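Long-range contacts in putative cell invasion protein with MAC/Perforin domain (Bacteroides thetaiotaomicron VPI-5482, PDB 3KK7), which is of unknown function but belongs to the membrane-attack complex/perforin (MACPF) family, many of whose members form pores, and may take part in cell invasion: residues 165-171 and 333-339; 69-73 and 296-300. All blocks are in the same frame, centred on the assembly; numbering follows the deposited sequence.

Contact 1 of 2, residues 165-171 and 333-339; sequences EVVNGML and HTMIDLQ
Strand 165-171 and strand 334-338 cross steeply, their N-to-C directions 106° apart and their axes 8.5 Å apart at closest approach, so side chains rather than a shared sheet edge join them. I336 bridges the two strands: its long branch, placed between the backbone N and the carbonyl carbon (chi1 62°), carries CD1 to 3.6 Å from V166 O and 4.0 Å from V167 CG2. Isoleucine, beta-branched with a slim ethyl end, suits a place where one methyl meets a carbonyl and a valine. Beside it two acids meet, E165 OE2 lying 2.6 Å from D337 OD2 with the carboxylate planes nearly perpendicular; this closeness suggests one may carry a proton, and K104 forms a salt bridge with D337. N168 lays CB and its amide against the edge of the H333 ring, whose NE2 bonds to L327 O. At the far end extended M170 crosses Q339 at about a right angle, its CE 3.5 Å from Q339 OE1, while that amide bonds to N172 and to Y216 O. A classic beta bulge sets N168 and G169 together opposite T218. In the MACPF region, strand 157-173 runs between strand 93-108 and strands 211-218 and 220-230, and 334-338 pairs with 211-218.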
# COMPACT_ATOMS: atom_id res chain seq x y z
N GLU A 165 0.50 23.13 15.50
CA GLU A 165 -0.02 23.32 14.14
C GLU A 165 -0.83 24.60 13.99
O GLU A 165 -1.77 24.87 14.77
CB GLU A 165 -0.92 22.14 13.74
CG GLU A 165 -0.21 20.84 13.87
CD GLU A 165 -0.99 19.64 13.36
OE1 GLU A 165 -2.25 19.63 13.36
OE2 GLU A 165 -0.30 18.69 12.97
N VAL A 166 -0.48 25.39 12.98
CA VAL A 166 -1.37 26.46 12.57
C VAL A 166 -2.09 25.93 11.33
O VAL A 166 -1.47 25.64 10.30
CB VAL A 166 -0.64 27.73 12.33
CG1 VAL A 166 -1.65 28.83 11.95
CG2 VAL A 166 0.10 28.10 13.59
N VAL A 167 -3.39 25.73 11.46
CA VAL A 167 -4.14 25.07 10.42
C VAL A 167 -4.88 26.13 9.65
O VAL A 167 -5.56 27.01 10.21
CB VAL A 167 -5.07 23.98 10.99
CG1 VAL A 167 -5.91 23.37 9.89
CG2 VAL A 167 -4.23 22.91 11.68
N ASN A 168 -4.72 26.05 8.33
CA ASN A 168 -5.30 27.04 7.47
C ASN A 168 -6.23 26.48 6.42
O ASN A 168 -7.13 27.18 5.95
CB ASN A 168 -4.19 27.82 6.81
CG ASN A 168 -4.63 29.18 6.41
OD1 ASN A 168 -4.90 30.03 7.27
ND2 ASN A 168 -4.70 29.42 5.10
N GLY A 169 -6.05 25.22 6.07
CA GLY A 169 -6.88 24.61 5.07
C GLY A 169 -7.05 23.12 5.23
O GLY A 169 -6.48 22.47 6.12
N MSE A 170 -7.80 22.58 4.28
CA MSE A 170 -8.30 21.24 4.33
C MSE A 170 -8.58 20.84 2.88
O MSE A 170 -9.26 21.58 2.16
CB MSE A 170 -9.57 21.33 5.14
CG MSE A 170 -10.24 20.07 5.42
SE MSE A 170 -11.69 20.36 6.74
CE MSE A 170 -12.18 18.45 6.84
N LEU A 171 -8.03 19.72 2.43
CA LEU A 171 -8.26 19.26 1.05
C LEU A 171 -8.76 17.87 1.06
O LEU A 171 -8.22 17.05 1.78
CB LEU A 171 -6.99 19.28 0.21
CG LEU A 171 -6.63 20.59 -0.46
CD1 LEU A 171 -6.09 21.56 0.59
CD2 LEU A 171 -5.58 20.30 -1.53
N HIS A 333 2.65 27.74 3.18
CA HIS A 333 1.98 26.61 3.79
C HIS A 333 2.26 25.30 3.04
O HIS A 333 2.65 25.32 1.87
CB HIS A 333 0.49 26.91 3.90
CG HIS A 333 0.19 28.01 4.86
ND1 HIS A 333 -1.08 28.30 5.28
CD2 HIS A 333 1.02 28.86 5.53
CE1 HIS A 333 -1.04 29.30 6.15
NE2 HIS A 333 0.22 29.66 6.32
N THR A 334 2.10 24.18 3.72
CA THR A 334 2.32 22.89 3.08
C THR A 334 1.41 21.88 3.76
O THR A 334 0.62 22.25 4.61
CB THR A 334 3.80 22.47 3.13
OG1 THR A 334 4.00 21.34 2.27
CG2 THR A 334 4.24 22.13 4.55
N MSE A 335 1.50 20.62 3.36
CA MSE A 335 0.74 19.57 4.04
C MSE A 335 1.33 19.33 5.44
O MSE A 335 2.52 19.06 5.55
CB MSE A 335 0.79 18.27 3.24
CG MSE A 335 0.10 17.09 3.93
SE MSE A 335 0.07 15.57 2.73
CE MSE A 335 1.28 14.35 3.62
N ILE A 336 0.51 19.41 6.49
CA ILE A 336 0.98 19.30 7.86
C ILE A 336 0.39 18.18 8.74
O ILE A 336 0.94 17.91 9.82
CB ILE A 336 0.83 20.63 8.57
CG1 ILE A 336 -0.64 21.04 8.65
CG2 ILE A 336 1.65 21.68 7.88
CD1 ILE A 336 -0.92 22.15 9.65
N ASP A 337 -0.71 17.55 8.33
CA ASP A 337 -1.33 16.47 9.12
C ASP A 337 -2.40 15.83 8.27
O ASP A 337 -2.73 16.35 7.20
CB ASP A 337 -1.97 17.01 10.42
CG ASP A 337 -1.83 16.03 11.62
OD1 ASP A 337 -1.85 14.80 11.37
OD2 ASP A 337 -1.73 16.50 12.80
N LEU A 338 -2.94 14.72 8.74
CA LEU A 338 -3.91 13.94 7.98
C LEU A 338 -5.29 14.00 8.64
O LEU A 338 -5.41 14.07 9.85
CB LEU A 338 -3.45 12.49 7.87
CG LEU A 338 -2.14 12.24 7.13
CD1 LEU A 338 -1.65 10.81 7.34
CD2 LEU A 338 -2.27 12.52 5.62
N GLN A 339 -6.33 13.98 7.81
CA GLN A 339 -7.70 13.86 8.26
C GLN A 339 -7.95 12.42 8.61
O GLN A 339 -7.31 11.53 8.07
CB GLN A 339 -8.67 14.22 7.14
CG GLN A 339 -8.65 15.66 6.76
CD GLN A 339 -9.66 15.98 5.66
OE1 GLN A 339 -10.78 15.42 5.65
NE2 GLN A 339 -9.29 16.91 4.76

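Contact 2 of 2, residues 69-73 and 296-300; sequences IGDFA and KTLGG
An Asx turn in the loop between strands 58-60 and 75-76 meets the end of strand 288-298, a member of the antiparallel sheet in the MACPF region. D71 makes the turn: its OD1 accepts from A73 N at 2.9 Å, the donor coming from above the carboxylate plane, and OD2 takes K296 NZ at 2.7 Å in a salt bridge that uses the syn lone pair. One carboxylate therefore both shapes the loop and ties it to the strand, which suits a short acid. K296 bends at chi3 (77°) to bring its ammonium group to this oxygen, which also bonds to T66 OG1. An asparagine in place of D71 would probably leave the K296 ammonium without its opposite charge and weaken the tie between loop and strand. Strand 288-298 is paired with 220-230 in the MACPF sheet, and from its end L298 lies beside the polar pair. L298 brings CD2 to 3.4 Å from D71 OD1 and 3.6 Å from F72 CE2, and its other branch, CD1, lies 3.8 Å from D71 CA. The F72 and L298 side chains pass alongside each other with opposite headings, the leucine methyl approaching the ring obliquely. Glycine suits G299, where the chain leaves the strand with positive phi. L298 also touches R221 of strand 220-230, and F72 reaches T334 and M335 of strand 334-338.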
# COMPACT_ATOMS: atom_id res chain seq x y z
N ILE A 69 3.34 11.73 11.12
CA ILE A 69 2.06 11.53 10.46
C ILE A 69 1.62 12.82 9.75
O ILE A 69 1.48 13.86 10.39
CB ILE A 69 0.97 11.15 11.47
CG1 ILE A 69 1.34 9.86 12.21
CG2 ILE A 69 -0.39 10.99 10.76
CD1 ILE A 69 0.63 9.72 13.55
N GLY A 70 1.41 12.72 8.45
CA GLY A 70 0.94 13.85 7.66
C GLY A 70 2.01 14.81 7.17
O GLY A 70 1.69 15.80 6.52
N ASP A 71 3.27 14.49 7.46
CA ASP A 71 4.43 15.25 7.03
C ASP A 71 4.52 15.22 5.49
O ASP A 71 4.57 14.16 4.89
CB ASP A 71 5.67 14.59 7.68
CG ASP A 71 7.01 15.24 7.29
OD1 ASP A 71 7.09 16.09 6.37
OD2 ASP A 71 8.01 14.85 7.94
N PHE A 72 4.57 16.41 4.88
CA PHE A 72 4.64 16.55 3.43
C PHE A 72 5.80 15.79 2.81
O PHE A 72 5.69 15.34 1.68
CB PHE A 72 4.69 18.03 3.01
CG PHE A 72 6.00 18.69 3.25
CD1 PHE A 72 6.99 18.66 2.26
CD2 PHE A 72 6.27 19.34 4.44
CE1 PHE A 72 8.22 19.27 2.46
CE2 PHE A 72 7.52 19.95 4.65
CZ PHE A 72 8.49 19.92 3.65
N ALA A 73 6.92 15.67 3.52
CA ALA A 73 8.07 14.91 3.04
C ALA A 73 7.71 13.44 2.69
O ALA A 73 8.36 12.83 1.87
CB ALA A 73 9.20 14.94 4.08
N LYS A 296 11.46 19.78 14.16
CA LYS A 296 11.43 19.98 12.72
C LYS A 296 10.19 20.79 12.42
O LYS A 296 9.12 20.47 12.94
CB LYS A 296 11.34 18.65 11.95
CG LYS A 296 11.48 18.86 10.40
CD LYS A 296 11.64 17.55 9.58
CE LYS A 296 10.34 16.78 9.40
NZ LYS A 296 10.51 15.72 8.36
N THR A 297 10.32 21.82 11.59
CA THR A 297 9.17 22.63 11.21
C THR A 297 8.78 22.25 9.80
O THR A 297 9.62 21.86 9.00
CB THR A 297 9.44 24.14 11.31
OG1 THR A 297 10.63 24.47 10.60
CG2 THR A 297 9.58 24.56 12.75
N LEU A 298 7.47 22.29 9.55
CA LEU A 298 6.91 21.97 8.25
C LEU A 298 6.29 23.25 7.73
O LEU A 298 5.36 23.78 8.35
CB LEU A 298 5.82 20.92 8.36
CG LEU A 298 6.21 19.56 8.90
CD1 LEU A 298 5.03 18.62 8.79
CD2 LEU A 298 7.37 18.99 8.16
N GLY A 299 6.82 23.76 6.62
CA GLY A 299 6.31 24.99 6.02
C GLY A 299 6.85 26.21 6.72
O GLY A 299 7.71 26.12 7.58
N GLY A 300 6.32 27.37 6.34
CA GLY A 300 6.78 28.66 6.88
C GLY A 300 8.20 28.96 6.44
O GLY A 300 8.69 28.37 5.49

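How the contacts relate
The two contacts lie close together, their centres about 9 Å apart, and both reach the same antiparallel sheet. Contact 1 is the more buried and joins two strands of that sheet; contact 2, partly buried, brings a loop to a strand end. Their chemistry differs accordingly. Contact 1 combines apolar and edge contacts with a close pair of acids, and several of its polar ends find partners beyond the two segments, in K104, L327 and N172, whereas contact 2 has a direct salt bridge. They also touch: M335 CE lies 3.3 Å from G70 O, and T334 CG2 packs on F72 CD2. R221 serves both, bonding to I336 O and I69 O.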